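PDB 3OTT: Two-component system sensor histidine kinase from Bacteroides thetaiotaomicron, which probably acts as a membrane-bound sensor kinase that autophosphorylates on histidine and regulates transcription, this chain being its extracellular, apparently saccharide-sensing part. Local coordinates for residues A19-V24 with G42-D47; S25-D30 with I35-N40; Y416-T421 with G440-D445. All coordinates share one frame; numbering follows the deposited sequence.

Overall arrangement
Contacts 1 and 2 belong to one four-stranded propeller blade, made of strands 24-29, 35-39, 42-46 and 51-53. Contact 2 pairs the first two strands. Contact 1 sets the third strand against the loop that leads into the first. Their centres are 8 Å apart, and they touch: I37 N lies 2.7 Å from F44 O, and S22 N lies 2.9 Å from N40 OD1. Contact 3 belongs to a distant blade, with its centre about 62 Å from that of contact 2 and about 68 Å from that of contact 1. A hexatantalum dodecabromide cluster lies near contact 2, about 4 Å from the side chain of Q29.

Contact 1 of 3, residues A19-V24 with G42-D47; sequences AEASVV and GLFSYD
F44 points its ring at two alanines, A19 and A21, in the loop that leads into strand 24-29. The two methyl groups meet the far end of the ring in different ways. CB of A19 lies near the ring plane, at the edge, 4.2 Å from F44 CZ. CB of A21 comes in obliquely and closer, 3.7 Å from F44 CE1. It also lies 4.0 Å from F44 CZ, so it spans that one bond of the ring. The ring reaches the loop because CG of F44 stands anti to its own carbonyl carbon (chi1 -75°).

No hydrogen bond joins the two segments. The contact is purely apolar and small, burying 102 Å² in all. A21 and F44 are buried, whereas A19 is exposed.

N40 OD1 accepts from the backbone N of S22 and V23, just past A21. A19 also touches Q53 of strand 51-53, and A21 touches S39 of strand 35-39. The F44 ring meets that of F55 with the planes at about 80°, and F44 also touches S39 and Q53. F44 thus sits on strand 42-46, between strands 35-39 and 51-53 of the blade, with the entry loop packed against its ring.

Contact 2 of 3, residues S25-D30 with I35-N40; sequences SCFLQD and IWIGSN
W36 and D30 make the polar side-chain contact of this hairpin. The indole NE1 donates to D30 OD2 over 2.6 Å, nearly straight at 172°. OD2 lies in the indole plane, but NE1 meets it on the anti side, tilted out of the carboxylate plane; the two planes are 66° apart. D30 OD2 also forms a salt bridge with R660. With CG between the backbone N and carbonyl carbon (chi1 56°), the carboxylate reaches W36 NE1 with OD2 and the turn N-H groups of E32 and L34 with OD1. Both carboxylate oxygens are therefore engaged.

The backbone pairing is antiparallel. W36 N donates to L28 O at 2.9 Å, and L28 N donates to W36 O. Further along, S25 N donates to G38 O and G38 N to C26 O. I35 N donates to Y683 OH. The S25 hydroxyl is paired with I65 O. The Q29 amide is held at both ends, OE1 by Q288 N and NE2 by G33 O. Q288 and G33 line the hexatantalum dodecabromide pocket.

I35 CD1 packs 4.0 Å from Q29 CG. On the face of F27, I35 and I37, F27 CD2 lies 4.3 Å from I37 CG1. On the other, L28 CB and W36 CB lie 4.3 Å apart, and C26 SG is 4.0 Å from G38 CA.

The segments form a beta hairpin, the first two strands of a four-stranded antiparallel blade of the kind that builds a beta-propeller. They fall in a two-component regulator propeller repeat.

Contact 3 of 3, residues Y416-T421 with G440-D445; sequences YNTNWT and GIFVVD
The F442 ring meets mostly backbone in the loop of Y416, N417 and T418. Its closest neighbour there is a carbonyl oxygen: N417 O lies 3.4 Å from F442 CE1 and approaches the ring obliquely. At the edge, near the ring plane, the carbonyl carbon Y416 C stands 3.8 Å from F442 CZ. The Y416 methylene adds the apolar part, with CB 3.9 Å from F442 CZ. The tyrosine's CB starts toward the strand, but its ring leads away.

With its CG beside the backbone N (chi1 -62°), F442 carries its ring out from the strand to the loop. No hydrogen bond crosses between the segments. Replacing F442 by an alanine is likely to open a gap beside the Y416-T418 backbone and leave the Y416 methylene without its apolar mate.

The loop has its own internal bonds. N417 OD1 accepts from N419 N at 3.0 Å, closing an Asx turn. The T421 hydroxyl OG1 donates to T418 O at 2.7 Å. These bonds lie where the loop leads into strand 421-426, T421 being its first residue.

F442 belongs to strand 441-445, which lies between strands 431-436 and 457-463 in its sheet. Its side chain also touches I409, T436 and N462. The loop 416-421 connects strand 403-410 to strand 421-426 and passes the end of the ring on the way.

Contact 1 of 3, residues A19-V24 with G42-D47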
loop_
_atom_site.group_PDB
_atom_site.type_symbol
_atom_site.label_atom_id
_atom_site.label_comp_id
_atom_site.label_asym_id
_atom_site.label_seq_id
_atom_site.Cartn_x
_atom_site.Cartn_y
_atom_site.Cartn_z
ATOM N N ALA B 19 -12.426 -28.497 -30.000
ATOM C CA ALA B 19 -11.466 -28.394 -31.087
ATOM C C ALA B 19 -10.256 -29.361 -31.028
ATOM O O ALA B 19 -9.150 -28.967 -31.436
ATOM C CB ALA B 19 -10.983 -26.901 -31.221
ATOM N N GLU B 20 -10.460 -30.588 -30.530
ATOM C CA GLU B 20 -9.373 -31.577 -30.280
ATOM C C GLU B 20 -8.145 -31.128 -29.433
ATOM O O GLU B 20 -7.130 -31.847 -29.343
ATOM C CB GLU B 20 -8.882 -32.276 -31.559
ATOM C CG GLU B 20 -8.088 -33.627 -31.256
ATOM C CD GLU B 20 -8.895 -34.954 -31.510
ATOM O OE1 GLU B 20 -9.910 -34.961 -32.270
ATOM O OE2 GLU B 20 -8.485 -36.010 -30.954
ATOM N N ALA B 21 -8.247 -29.966 -28.813
ATOM C CA ALA B 21 -7.246 -29.558 -27.872
ATOM C C ALA B 21 -7.415 -30.490 -26.656
ATOM O O ALA B 21 -8.515 -30.813 -26.269
ATOM C CB ALA B 21 -7.473 -28.136 -27.498
ATOM N N SER B 22 -6.351 -30.972 -26.072
ATOM C CA SER B 22 -6.534 -31.733 -24.851
ATOM C C SER B 22 -5.420 -31.463 -23.877
ATOM O O SER B 22 -5.614 -31.705 -22.695
ATOM C CB SER B 22 -6.710 -33.218 -25.127
ATOM O OG SER B 22 -5.640 -33.721 -25.897
ATOM N N VAL B 23 -4.299 -30.908 -24.371
ATOM C CA VAL B 23 -3.145 -30.507 -23.544
ATOM C C VAL B 23 -3.151 -29.027 -23.118
ATOM O O VAL B 23 -3.098 -28.123 -23.958
ATOM C CB VAL B 23 -1.759 -30.850 -24.230
ATOM C CG1 VAL B 23 -0.630 -30.570 -23.300
ATOM C CG2 VAL B 23 -1.673 -32.324 -24.638
ATOM N N VAL B 24 -3.151 -28.769 -21.806
ATOM C CA VAL B 24 -3.140 -27.396 -21.315
ATOM C C VAL B 24 -1.780 -27.053 -20.763
ATOM O O VAL B 24 -1.269 -27.749 -19.885
ATOM C CB VAL B 24 -4.242 -27.194 -20.278
ATOM C CG1 VAL B 24 -4.084 -25.887 -19.497
ATOM C CG2 VAL B 24 -5.573 -27.260 -20.936
ATOM N N GLY B 42 -4.068 -23.835 -29.327
ATOM C CA GLY B 42 -4.192 -22.391 -29.325
ATOM C C GLY B 42 -4.876 -21.914 -28.085
ATOM O O GLY B 42 -5.039 -22.668 -27.117
ATOM N N LEU B 43 -5.331 -20.681 -28.122
ATOM C CA LEU B 43 -5.751 -19.997 -26.917
ATOM C C LEU B 43 -7.255 -20.196 -26.687
ATOM O O LEU B 43 -8.010 -20.088 -27.639
ATOM C CB LEU B 43 -5.410 -18.505 -27.078
ATOM C CG LEU B 43 -6.045 -17.539 -26.049
ATOM C CD1 LEU B 43 -5.335 -17.729 -24.698
ATOM C CD2 LEU B 43 -6.030 -16.064 -26.479
ATOM N N PHE B 44 -7.679 -20.495 -25.446
ATOM C CA PHE B 44 -9.098 -20.577 -25.039
ATOM C C PHE B 44 -9.381 -19.625 -23.850
ATOM O O PHE B 44 -8.422 -19.157 -23.167
ATOM C CB PHE B 44 -9.511 -21.990 -24.550
ATOM C CG PHE B 44 -9.688 -23.033 -25.655
ATOM C CD1 PHE B 44 -8.580 -23.668 -26.199
ATOM C CD2 PHE B 44 -10.964 -23.421 -26.072
ATOM C CE1 PHE B 44 -8.718 -24.624 -27.164
ATOM C CE2 PHE B 44 -11.138 -24.404 -27.065
ATOM C CZ PHE B 44 -9.994 -25.004 -27.604
ATOM N N SER B 45 -10.687 -19.411 -23.571
ATOM C CA SER B 45 -11.123 -18.783 -22.352
ATOM C C SER B 45 -12.194 -19.628 -21.721
ATOM O O SER B 45 -12.852 -20.414 -22.387
ATOM C CB SER B 45 -11.668 -17.382 -22.640
ATOM O OG SER B 45 -12.799 -17.414 -23.570
ATOM N N TYR B 46 -12.405 -19.431 -20.425
ATOM C CA TYR B 46 -13.387 -20.199 -19.690
ATOM C C TYR B 46 -14.097 -19.265 -18.754
ATOM O O TYR B 46 -13.444 -18.594 -17.933
ATOM C CB TYR B 46 -12.728 -21.300 -18.877
ATOM C CG TYR B 46 -13.702 -22.153 -18.080
ATOM C CD1 TYR B 46 -14.754 -22.807 -18.700
ATOM C CD2 TYR B 46 -13.547 -22.320 -16.722
ATOM C CE1 TYR B 46 -15.607 -23.596 -18.011
ATOM C CE2 TYR B 46 -14.406 -23.094 -16.011
ATOM C CZ TYR B 46 -15.434 -23.742 -16.650
ATOM O OH TYR B 46 -16.305 -24.542 -15.919
ATOM N N ASP B 47 -15.420 -19.210 -18.846
ATOM C CA ASP B 47 -16.142 -18.244 -18.015
ATOM C C ASP B 47 -16.869 -18.900 -16.856
ATOM O O ASP B 47 -17.728 -18.266 -16.231
ATOM C CB ASP B 47 -17.162 -17.467 -18.872
ATOM C CG ASP B 47 -18.272 -18.375 -19.463
ATOM O OD1 ASP B 47 -18.281 -19.600 -19.144
ATOM O OD2 ASP B 47 -19.157 -17.848 -20.206
#

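Contact 2 of 3, residues S25-D30 with I35-N40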
loop_
_atom_site.group_PDB
_atom_site.type_symbol
_atom_site.label_atom_id
_atom_site.label_comp_id
_atom_site.label_asym_id
_atom_site.label_seq_id
_atom_site.Cartn_x
_atom_site.Cartn_y
_atom_site.Cartn_z
ATOM N N SER B 25 -1.180 -25.965 -21.198
ATOM C CA SER B 25 0.176 -25.740 -20.754
ATOM C C SER B 25 0.344 -24.525 -19.831
ATOM O O SER B 25 1.430 -24.350 -19.308
ATOM C CB SER B 25 1.044 -25.533 -21.980
ATOM O OG SER B 25 0.501 -24.380 -22.628
ATOM N N CYS B 26 -0.680 -23.647 -19.743
ATOM C CA CYS B 26 -0.652 -22.466 -18.906
ATOM C C CYS B 26 -2.027 -21.821 -18.759
ATOM O O CYS B 26 -2.934 -22.094 -19.553
ATOM C CB CYS B 26 0.293 -21.415 -19.463
ATOM S SG CYS B 26 -0.040 -20.986 -21.145
ATOM N N PHE B 27 -2.126 -20.928 -17.773
ATOM C CA PHE B 27 -3.358 -20.209 -17.437
ATOM C C PHE B 27 -2.949 -18.794 -17.179
ATOM O O PHE B 27 -1.866 -18.566 -16.629
ATOM C CB PHE B 27 -4.033 -20.688 -16.145
ATOM C CG PHE B 27 -4.432 -22.120 -16.150
ATOM C CD1 PHE B 27 -3.535 -23.107 -15.752
ATOM C CD2 PHE B 27 -5.698 -22.497 -16.562
ATOM C CE1 PHE B 27 -3.904 -24.438 -15.731
ATOM C CE2 PHE B 27 -6.046 -23.832 -16.583
ATOM C CZ PHE B 27 -5.187 -24.799 -16.158
ATOM N N LEU B 28 -3.821 -17.848 -17.539
ATOM C CA LEU B 28 -3.677 -16.436 -17.169
ATOM C C LEU B 28 -5.012 -15.986 -16.693
ATOM O O LEU B 28 -6.018 -16.542 -17.065
ATOM C CB LEU B 28 -3.276 -15.615 -18.388
ATOM C CG LEU B 28 -1.927 -16.032 -18.943
ATOM C CD1 LEU B 28 -1.693 -15.467 -20.348
ATOM C CD2 LEU B 28 -0.822 -15.598 -17.945
ATOM N N GLN B 29 -5.034 -14.964 -15.864
ATOM C CA GLN B 29 -6.279 -14.389 -15.412
ATOM C C GLN B 29 -6.160 -12.879 -15.594
ATOM O O GLN B 29 -5.252 -12.267 -15.010
ATOM C CB GLN B 29 -6.483 -14.693 -13.951
ATOM C CG GLN B 29 -7.863 -14.312 -13.503
ATOM C CD GLN B 29 -8.170 -14.721 -12.060
ATOM O OE1 GLN B 29 -7.271 -14.779 -11.214
ATOM N NE2 GLN B 29 -9.453 -14.975 -11.780
ATOM N N ASP B 30 -7.030 -12.287 -16.428
ATOM C CA ASP B 30 -6.974 -10.836 -16.672
ATOM C C ASP B 30 -7.460 -10.061 -15.445
ATOM O O ASP B 30 -7.953 -10.667 -14.482
ATOM C CB ASP B 30 -7.697 -10.415 -17.968
ATOM C CG ASP B 30 -9.208 -10.881 -18.031
ATOM O OD1 ASP B 30 -10.004 -10.565 -17.123
ATOM O OD2 ASP B 30 -9.629 -11.462 -19.063
ATOM N N ILE B 35 -10.600 -16.325 -16.826
ATOM C CA ILE B 35 -9.516 -17.275 -17.056
ATOM C C ILE B 35 -9.258 -17.566 -18.533
ATOM O O ILE B 35 -10.187 -17.873 -19.286
ATOM C CB ILE B 35 -9.857 -18.565 -16.347
ATOM C CG1 ILE B 35 -9.944 -18.283 -14.837
ATOM C CG2 ILE B 35 -8.852 -19.616 -16.694
ATOM C CD1 ILE B 35 -8.603 -18.136 -14.196
ATOM N N TRP B 36 -7.998 -17.495 -18.918
ATOM C CA TRP B 36 -7.511 -17.816 -20.244
ATOM C C TRP B 36 -6.606 -19.037 -20.157
ATOM O O TRP B 36 -5.840 -19.179 -19.189
ATOM C CB TRP B 36 -6.707 -16.630 -20.813
ATOM C CG TRP B 36 -7.554 -15.378 -20.929
ATOM C CD1 TRP B 36 -7.777 -14.430 -19.936
ATOM C CD2 TRP B 36 -8.276 -14.927 -22.064
ATOM N NE1 TRP B 36 -8.591 -13.451 -20.391
ATOM C CE2 TRP B 36 -8.907 -13.718 -21.704
ATOM C CE3 TRP B 36 -8.436 -15.406 -23.369
ATOM C CZ2 TRP B 36 -9.718 -13.011 -22.587
ATOM C CZ3 TRP B 36 -9.237 -14.696 -24.253
ATOM C CH2 TRP B 36 -9.884 -13.522 -23.847
ATOM N N ILE B 37 -6.635 -19.878 -21.206
ATOM C CA ILE B 37 -6.034 -21.207 -21.218
ATOM C C ILE B 37 -5.182 -21.373 -22.482
ATOM O O ILE B 37 -5.688 -21.248 -23.584
ATOM C CB ILE B 37 -7.194 -22.315 -21.189
ATOM C CG1 ILE B 37 -8.158 -22.096 -20.019
ATOM C CG2 ILE B 37 -6.666 -23.756 -21.224
ATOM C CD1 ILE B 37 -9.584 -22.839 -20.172
ATOM N N GLY B 38 -3.892 -21.636 -22.342
ATOM C CA GLY B 38 -3.091 -21.991 -23.499
ATOM C C GLY B 38 -3.150 -23.503 -23.693
ATOM O O GLY B 38 -2.976 -24.275 -22.750
ATOM N N SER B 39 -3.436 -23.960 -24.894
ATOM C CA SER B 39 -3.569 -25.379 -25.112
ATOM C C SER B 39 -2.679 -25.779 -26.295
ATOM O O SER B 39 -2.109 -24.886 -26.950
ATOM C CB SER B 39 -5.008 -25.710 -25.472
ATOM O OG SER B 39 -5.247 -25.310 -26.829
ATOM N N ASN B 40 -2.626 -27.085 -26.603
ATOM C CA ASN B 40 -1.808 -27.586 -27.720
ATOM C C ASN B 40 -2.262 -27.090 -29.090
ATOM O O ASN B 40 -1.554 -27.283 -30.061
ATOM C CB ASN B 40 -1.704 -29.148 -27.718
ATOM C CG ASN B 40 -3.095 -29.887 -27.740
ATOM O OD1 ASN B 40 -4.047 -29.547 -27.010
ATOM N ND2 ASN B 40 -3.173 -30.940 -28.558
#

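Contact 3 of 3, residues Y416-T421 with G440-D445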
loop_
_atom_site.group_PDB
_atom_site.type_symbol
_atom_site.label_atom_id
_atom_site.label_comp_id
_atom_site.label_asym_id
_atom_site.label_seq_id
_atom_site.Cartn_x
_atom_site.Cartn_y
_atom_site.Cartn_z
ATOM N N TYR B 416 -15.531 16.255 36.696
ATOM C CA TYR B 416 -15.509 15.119 35.837
ATOM C C TYR B 416 -15.837 15.589 34.437
ATOM O O TYR B 416 -16.526 16.595 34.235
ATOM C CB TYR B 416 -16.542 14.099 36.305
ATOM C CG TYR B 416 -16.419 13.738 37.771
ATOM C CD1 TYR B 416 -17.480 13.967 38.635
ATOM C CD2 TYR B 416 -15.240 13.127 38.281
ATOM C CE1 TYR B 416 -17.385 13.642 39.972
ATOM C CE2 TYR B 416 -15.122 12.793 39.616
ATOM C CZ TYR B 416 -16.205 13.049 40.468
ATOM O OH TYR B 416 -16.146 12.733 41.827
ATOM N N ASN B 417 -15.340 14.865 33.454
ATOM C CA ASN B 417 -15.567 15.269 32.112
ATOM C C ASN B 417 -15.710 14.020 31.257
ATOM O O ASN B 417 -15.615 12.877 31.767
ATOM C CB ASN B 417 -14.430 16.178 31.626
ATOM C CG ASN B 417 -13.091 15.445 31.565
ATOM O OD1 ASN B 417 -12.999 14.342 31.004
ATOM N ND2 ASN B 417 -12.053 16.046 32.153
ATOM N N THR B 418 -15.829 14.261 29.955
ATOM C CA THR B 418 -16.204 13.259 28.987
ATOM C C THR B 418 -15.050 12.854 28.029
ATOM O O THR B 418 -15.262 12.189 27.024
ATOM C CB THR B 418 -17.446 13.850 28.275
ATOM O OG1 THR B 418 -18.288 12.826 27.821
ATOM C CG2 THR B 418 -17.075 14.721 27.153
ATOM N N ASN B 419 -13.816 13.235 28.351
ATOM C CA ASN B 419 -12.631 12.927 27.517
ATOM C C ASN B 419 -12.514 11.481 27.071
ATOM O O ASN B 419 -12.253 11.211 25.905
ATOM C CB ASN B 419 -11.333 13.268 28.271
ATOM C CG ASN B 419 -11.069 14.757 28.322
ATOM O OD1 ASN B 419 -11.729 15.566 27.622
ATOM N ND2 ASN B 419 -10.095 15.151 29.170
ATOM N N TRP B 420 -12.700 10.563 28.027
ATOM C CA TRP B 420 -12.683 9.136 27.751
ATOM C C TRP B 420 -14.088 8.551 27.733
ATOM O O TRP B 420 -14.561 8.083 28.737
ATOM C CB TRP B 420 -11.796 8.411 28.787
ATOM C CG TRP B 420 -10.335 8.855 28.734
ATOM C CD1 TRP B 420 -9.719 9.578 27.723
ATOM C CD2 TRP B 420 -9.318 8.585 29.710
ATOM N NE1 TRP B 420 -8.393 9.747 28.020
ATOM C CE2 TRP B 420 -8.112 9.144 29.221
ATOM C CE3 TRP B 420 -9.300 7.896 30.941
ATOM C CZ2 TRP B 420 -6.891 9.063 29.936
ATOM C CZ3 TRP B 420 -8.080 7.803 31.656
ATOM C CH2 TRP B 420 -6.891 8.392 31.142
ATOM N N THR B 421 -14.728 8.556 26.581
ATOM C CA THR B 421 -16.096 8.069 26.401
ATOM C C THR B 421 -16.171 6.658 25.860
ATOM O O THR B 421 -15.518 6.368 24.858
ATOM C CB THR B 421 -16.904 9.052 25.475
ATOM O OG1 THR B 421 -17.047 10.287 26.200
ATOM C CG2 THR B 421 -18.360 8.494 25.234
ATOM N N GLY B 440 -17.857 8.656 35.540
ATOM C CA GLY B 440 -19.202 8.102 35.660
ATOM C C GLY B 440 -20.064 8.222 34.404
ATOM O O GLY B 440 -19.568 8.076 33.291
ATOM N N ILE B 441 -21.377 8.430 34.601
ATOM C CA ILE B 441 -22.322 8.614 33.489
ATOM C C ILE B 441 -22.882 10.063 33.431
ATOM O O ILE B 441 -23.234 10.682 34.440
ATOM C CB ILE B 441 -23.519 7.618 33.605
ATOM C CG1 ILE B 441 -23.035 6.148 33.545
ATOM C CG2 ILE B 441 -24.590 7.895 32.527
ATOM C CD1 ILE B 441 -24.035 5.160 34.282
ATOM N N PHE B 442 -22.945 10.604 32.237
ATOM C CA PHE B 442 -23.505 11.944 32.030
ATOM C C PHE B 442 -24.810 11.797 31.245
ATOM O O PHE B 442 -24.899 10.976 30.289
ATOM C CB PHE B 442 -22.541 12.807 31.188
ATOM C CG PHE B 442 -21.208 13.032 31.843
ATOM C CD1 PHE B 442 -20.182 12.074 31.781
ATOM C CD2 PHE B 442 -20.961 14.216 32.517
ATOM C CE1 PHE B 442 -18.908 12.317 32.419
ATOM C CE2 PHE B 442 -19.713 14.438 33.180
ATOM C CZ PHE B 442 -18.705 13.498 33.108
ATOM N N VAL B 443 -25.810 12.583 31.642
ATOM C CA VAL B 443 -27.078 12.649 30.947
ATOM C C VAL B 443 -27.243 14.083 30.481
ATOM O O VAL B 443 -27.251 14.992 31.326
ATOM C CB VAL B 443 -28.224 12.258 31.844
ATOM C CG1 VAL B 443 -29.526 12.339 31.071
ATOM C CG2 VAL B 443 -27.993 10.836 32.461
ATOM N N VAL B 444 -27.289 14.279 29.158
ATOM C CA VAL B 444 -27.219 15.594 28.527
ATOM C C VAL B 444 -28.409 15.843 27.587
ATOM O O VAL B 444 -28.847 14.946 26.834
ATOM C CB VAL B 444 -25.931 15.695 27.678
ATOM C CG1 VAL B 444 -25.980 16.853 26.680
ATOM C CG2 VAL B 444 -24.652 15.824 28.575
ATOM N N ASP B 445 -28.939 17.047 27.625
ATOM C CA ASP B 445 -29.998 17.413 26.719
ATOM C C ASP B 445 -29.466 17.494 25.264
ATOM O O ASP B 445 -28.663 18.356 24.942
ATOM C CB ASP B 445 -30.650 18.717 27.161
ATOM C CG ASP B 445 -31.876 19.095 26.271
ATOM O OD1 ASP B 445 -31.711 19.279 25.040
ATOM O OD2 ASP B 445 -32.995 19.213 26.809
#